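Local structure of glycosyl hydrolases family 2, sugar binding domain protein (Bacteroides uniformis str. 3978 T3 ii, 6D1P) at residues A[308-313]-A[420-425]. The protein is a beta-glucuronidase of glycosyl hydrolase family 2 from a human gut bacterium, and probably cleaves O-glycosidic bonds that link glucuronic acid to other groups. Numbering follows the deposited sequence.
Sequences FRFEEK and VILWGL
Phe-308 and Phe-310 pack on Ile-421 and Leu-422 in an apolar, largely buried contact at the N-terminal end of the TIM barrel strands. Strand 308-310 belongs to a short hairpin at the bottom of the barrel; segment 420-425 is the first part of barrel strand 420-432. The two are not paired: their axes come no closer than 9.6 Å and lie 44° apart, and no hydrogen bond joins them. The closest fit is a CH-pi contact. CG2 of Ile-421 sits over one face of the Phe-308 ring, 3.7 Å from the centroid and 9° off the ring normal. CG2 lies beside its own backbone N, while CG1 stands between N and the carbonyl carbon (chi1 56°). This turn sends CG2 to Phe-308 and carries CD1, at the end of the other branch, to CZ of Phe-310 at 4.0 Å. Leu-422 meets Phe-310 from the opposite direction. Its CD2 comes obliquely to CE2 of that ring at 3.9 Å, and its CD1 to CZ at the same distance. With an alanine in place of Phe-308, CG2 and CB of Ile-421 would probably lose their aromatic cover, and a gap would be likely to open beneath the start of strand 420-432. Phe-310 also meets the ring of Phe-316, and Arg-309 pairs through its backbone with Tyr-317 in the adjoining strand 316-318. On the barrel side, strand 420-432 runs between the parallel strands 382-386 and 462-466, with Leu-422 touching Trp-384 and Ser-462.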
ATOM      1  N   PHE A 308       1.796  49.337   6.321  1.00 32.49           N
ATOM      2  CA  PHE A 308       2.770  48.617   7.116  1.00 32.38           C
ATOM      3  C   PHE A 308       4.148  48.878   6.548  1.00 28.57           C
ATOM      4  O   PHE A 308       4.301  49.264   5.389  1.00 28.40           O
ATOM      5  CB  PHE A 308       2.461  47.109   7.177  1.00 30.50           C
ATOM      6  CG  PHE A 308       2.632  46.396   5.867  1.00 32.13           C
ATOM      7  CD1 PHE A 308       3.830  45.757   5.560  1.00 32.44           C
ATOM      8  CD2 PHE A 308       1.594  46.345   4.947  1.00 32.20           C
ATOM      9  CE1 PHE A 308       3.994  45.070   4.347  1.00 33.01           C
ATOM     10  CE2 PHE A 308       1.745  45.678   3.736  1.00 34.65           C
ATOM     11  CZ  PHE A 308       2.949  45.032   3.439  1.00 36.15           C
ATOM     12  N   ARG A 309       5.149  48.640   7.388  1.00 25.63           N
ATOM     13  CA  ARG A 309       6.513  49.052   7.108  1.00 29.36           C
ATOM     14  C   ARG A 309       7.438  48.217   7.976  1.00 27.28           C
ATOM     15  O   ARG A 309       7.212  48.088   9.185  1.00 30.15           O
ATOM     16  CB  ARG A 309       6.679  50.569   7.391  1.00 31.79           C
ATOM     17  CG  ARG A 309       8.108  51.067   7.570  1.00 34.89           C
ATOM     18  CD  ARG A 309       8.176  52.620   7.611  1.00 37.71           C
ATOM     19  NE  ARG A 309       7.819  53.205   8.908  1.00 29.95           N
ATOM     20  CZ  ARG A 309       8.689  53.395   9.895  1.00 34.53           C
ATOM     21  NH1 ARG A 309       9.958  53.044   9.728  1.00 35.38           N
ATOM     22  NH2 ARG A 309       8.296  53.924  11.048  1.00 35.78           N
ATOM     23  N   PHE A 310       8.451  47.631   7.356  1.00 26.46           N
ATOM     24  CA  PHE A 310       9.543  47.000   8.076  1.00 27.34           C
ATOM     25  C   PHE A 310      10.701  47.982   8.096  1.00 33.56           C
ATOM     26  O   PHE A 310      11.231  48.340   7.035  1.00 32.16           O
ATOM     27  CB  PHE A 310       9.959  45.683   7.421  1.00 30.64           C
ATOM     28  CG  PHE A 310       8.911  44.609   7.502  1.00 28.70           C
ATOM     29  CD1 PHE A 310       8.879  43.736   8.584  1.00 28.90           C
ATOM     30  CD2 PHE A 310       7.956  44.482   6.511  1.00 26.88           C
ATOM     31  CE1 PHE A 310       7.911  42.756   8.678  1.00 28.52           C
ATOM     32  CE2 PHE A 310       6.988  43.489   6.589  1.00 30.78           C
ATOM     33  CZ  PHE A 310       6.962  42.632   7.675  1.00 28.60           C
ATOM     34  N   GLU A 311      11.077  48.429   9.295  1.00 34.73           N
ATOM     35  CA  GLU A 311      12.105  49.454   9.434  1.00 34.75           C
ATOM     36  C   GLU A 311      13.483  48.813   9.353  1.00 36.37           C
ATOM     37  O   GLU A 311      13.742  47.779   9.984  1.00 33.43           O
ATOM     38  CB  GLU A 311      11.940  50.221  10.758  1.00 32.10           C
ATOM     39  CG  GLU A 311      12.705  51.569  10.843  1.00 36.51           C
ATOM     40  CD  GLU A 311      12.286  52.448  12.045  1.00 43.68           C
ATOM     41  OE1 GLU A 311      12.297  51.977  13.209  1.00 41.34           O
ATOM     42  OE2 GLU A 311      11.942  53.631  11.825  1.00 53.85           O
ATOM     43  N   GLU A 312      14.362  49.432   8.564  1.00 33.74           N
ATOM     44  CA  GLU A 312      15.738  48.972   8.448  1.00 29.84           C
ATOM     45  C   GLU A 312      16.409  48.978   9.807  1.00 32.07           C
ATOM     46  O   GLU A 312      16.425  50.002  10.494  1.00 35.70           O
ATOM     47  CB  GLU A 312      16.487  49.863   7.473  1.00 34.84           C
ATOM     48  CG  GLU A 312      17.918  49.445   7.222  1.00 38.14           C
ATOM     49  CD  GLU A 312      18.418  50.002   5.911  1.00 43.73           C
ATOM     50  OE1 GLU A 312      17.710  50.864   5.344  1.00 47.97           O
ATOM     51  OE2 GLU A 312      19.487  49.566   5.436  1.00 52.50           O
ATOM     52  N   LYS A 313      16.936  47.824  10.217  1.00 35.14           N
ATOM     53  CA  LYS A 313      17.521  47.653  11.550  1.00 35.35           C
ATOM     54  C   LYS A 313      16.530  47.982  12.663  1.00 38.21           C
ATOM     55  O   LYS A 313      16.929  48.243  13.807  1.00 33.06           O
ATOM     56  CB  LYS A 313      18.794  48.502  11.714  1.00 32.04           C
ATOM     57  CG  LYS A 313      19.923  48.196  10.763  1.00 29.40           C
ATOM     58  CD  LYS A 313      20.534  46.828  11.049  1.00 35.31           C
ATOM     59  CE  LYS A 313      21.674  46.497  10.103  1.00 36.72           C
ATOM     60  NZ  LYS A 313      22.182  45.127  10.382  1.00 42.51           N
ATOM     61  N   VAL A 420      -2.348  39.533   4.266  1.00 25.03           N
ATOM     62  CA  VAL A 420      -1.063  39.080   3.742  1.00 28.86           C
ATOM     63  C   VAL A 420      -0.111  40.260   3.611  1.00 29.42           C
ATOM     64  O   VAL A 420      -0.382  41.213   2.872  1.00 30.35           O
ATOM     65  CB  VAL A 420      -1.229  38.377   2.388  1.00 28.21           C
ATOM     66  CG1 VAL A 420       0.134  38.125   1.781  1.00 25.40           C
ATOM     67  CG2 VAL A 420      -2.013  37.060   2.562  1.00 28.01           C
ATOM     68  N   ILE A 421       1.023  40.175   4.293  1.00 25.97           N
ATOM     69  CA  ILE A 421       2.064  41.181   4.157  1.00 27.51           C
ATOM     70  C   ILE A 421       3.377  40.616   3.630  1.00 28.95           C
ATOM     71  O   ILE A 421       4.226  41.395   3.171  1.00 27.67           O
ATOM     72  CB  ILE A 421       2.295  41.911   5.494  1.00 29.66           C
ATOM     73  CG1 ILE A 421       2.614  40.907   6.585  1.00 22.82           C
ATOM     74  CG2 ILE A 421       1.069  42.676   5.887  1.00 29.50           C
ATOM     75  CD1 ILE A 421       3.082  41.525   7.835  1.00 25.02           C
ATOM     76  N   LEU A 422       3.591  39.300   3.654  1.00 25.30           N
ATOM     77  CA  LEU A 422       4.862  38.738   3.235  1.00 25.81           C
ATOM     78  C   LEU A 422       4.634  37.579   2.284  1.00 27.51           C
ATOM     79  O   LEU A 422       3.897  36.645   2.610  1.00 25.35           O
ATOM     80  CB  LEU A 422       5.693  38.275   4.433  1.00 23.42           C
ATOM     81  CG  LEU A 422       6.290  39.398   5.284  1.00 28.94           C
ATOM     82  CD1 LEU A 422       6.836  38.854   6.586  1.00 26.43           C
ATOM     83  CD2 LEU A 422       7.364  40.180   4.525  1.00 24.83           C
ATOM     84  N   TRP A 423       5.248  37.664   1.101  1.00 27.08           N
ATOM     85  CA  TRP A 423       5.403  36.527   0.205  1.00 23.92           C
ATOM     86  C   TRP A 423       6.757  35.886   0.474  1.00 24.37           C
ATOM     87  O   TRP A 423       7.796  36.533   0.289  1.00 25.64           O
ATOM     88  CB  TRP A 423       5.323  36.949  -1.258  1.00 26.24           C
ATOM     89  CG  TRP A 423       4.073  37.654  -1.692  1.00 29.63           C
ATOM     90  CD1 TRP A 423       4.000  38.847  -2.351  1.00 30.72           C
ATOM     91  CD2 TRP A 423       2.720  37.201  -1.536  1.00 30.58           C
ATOM     92  NE1 TRP A 423       2.688  39.166  -2.608  1.00 31.95           N
ATOM     93  CE2 TRP A 423       1.884  38.172  -2.121  1.00 29.40           C
ATOM     94  CE3 TRP A 423       2.136  36.066  -0.965  1.00 28.90           C
ATOM     95  CZ2 TRP A 423       0.493  38.052  -2.133  1.00 31.51           C
ATOM     96  CZ3 TRP A 423       0.761  35.939  -0.989  1.00 26.64           C
ATOM     97  CH2 TRP A 423      -0.047  36.921  -1.572  1.00 30.39           C
ATOM     98  N   GLY A 424       6.756  34.629   0.908  1.00 24.15           N
ATOM     99  CA  GLY A 424       8.001  33.890   1.095  1.00 25.95           C
ATOM    100  C   GLY A 424       8.426  33.167  -0.178  1.00 22.55           C
ATOM    101  O   GLY A 424       7.601  32.627  -0.905  1.00 23.41           O
ATOM    102  N   LEU A 425       9.734  33.172  -0.442  1.00 26.51           N
ATOM    103  CA  LEU A 425      10.253  32.560  -1.668  1.00 24.91           C
ATOM    104  C   LEU A 425      10.842  31.171  -1.463  1.00 23.38           C
ATOM    105  O   LEU A 425      11.031  30.451  -2.446  1.00 26.96           O
ATOM    106  CB  LEU A 425      11.311  33.460  -2.313  1.00 23.00           C
ATOM    107  CG  LEU A 425      10.898  34.932  -2.452  1.00 26.10           C
ATOM    108  CD1 LEU A 425      12.086  35.774  -2.918  1.00 24.04           C
ATOM    109  CD2 LEU A 425       9.701  35.101  -3.390  1.00 22.04           C
TER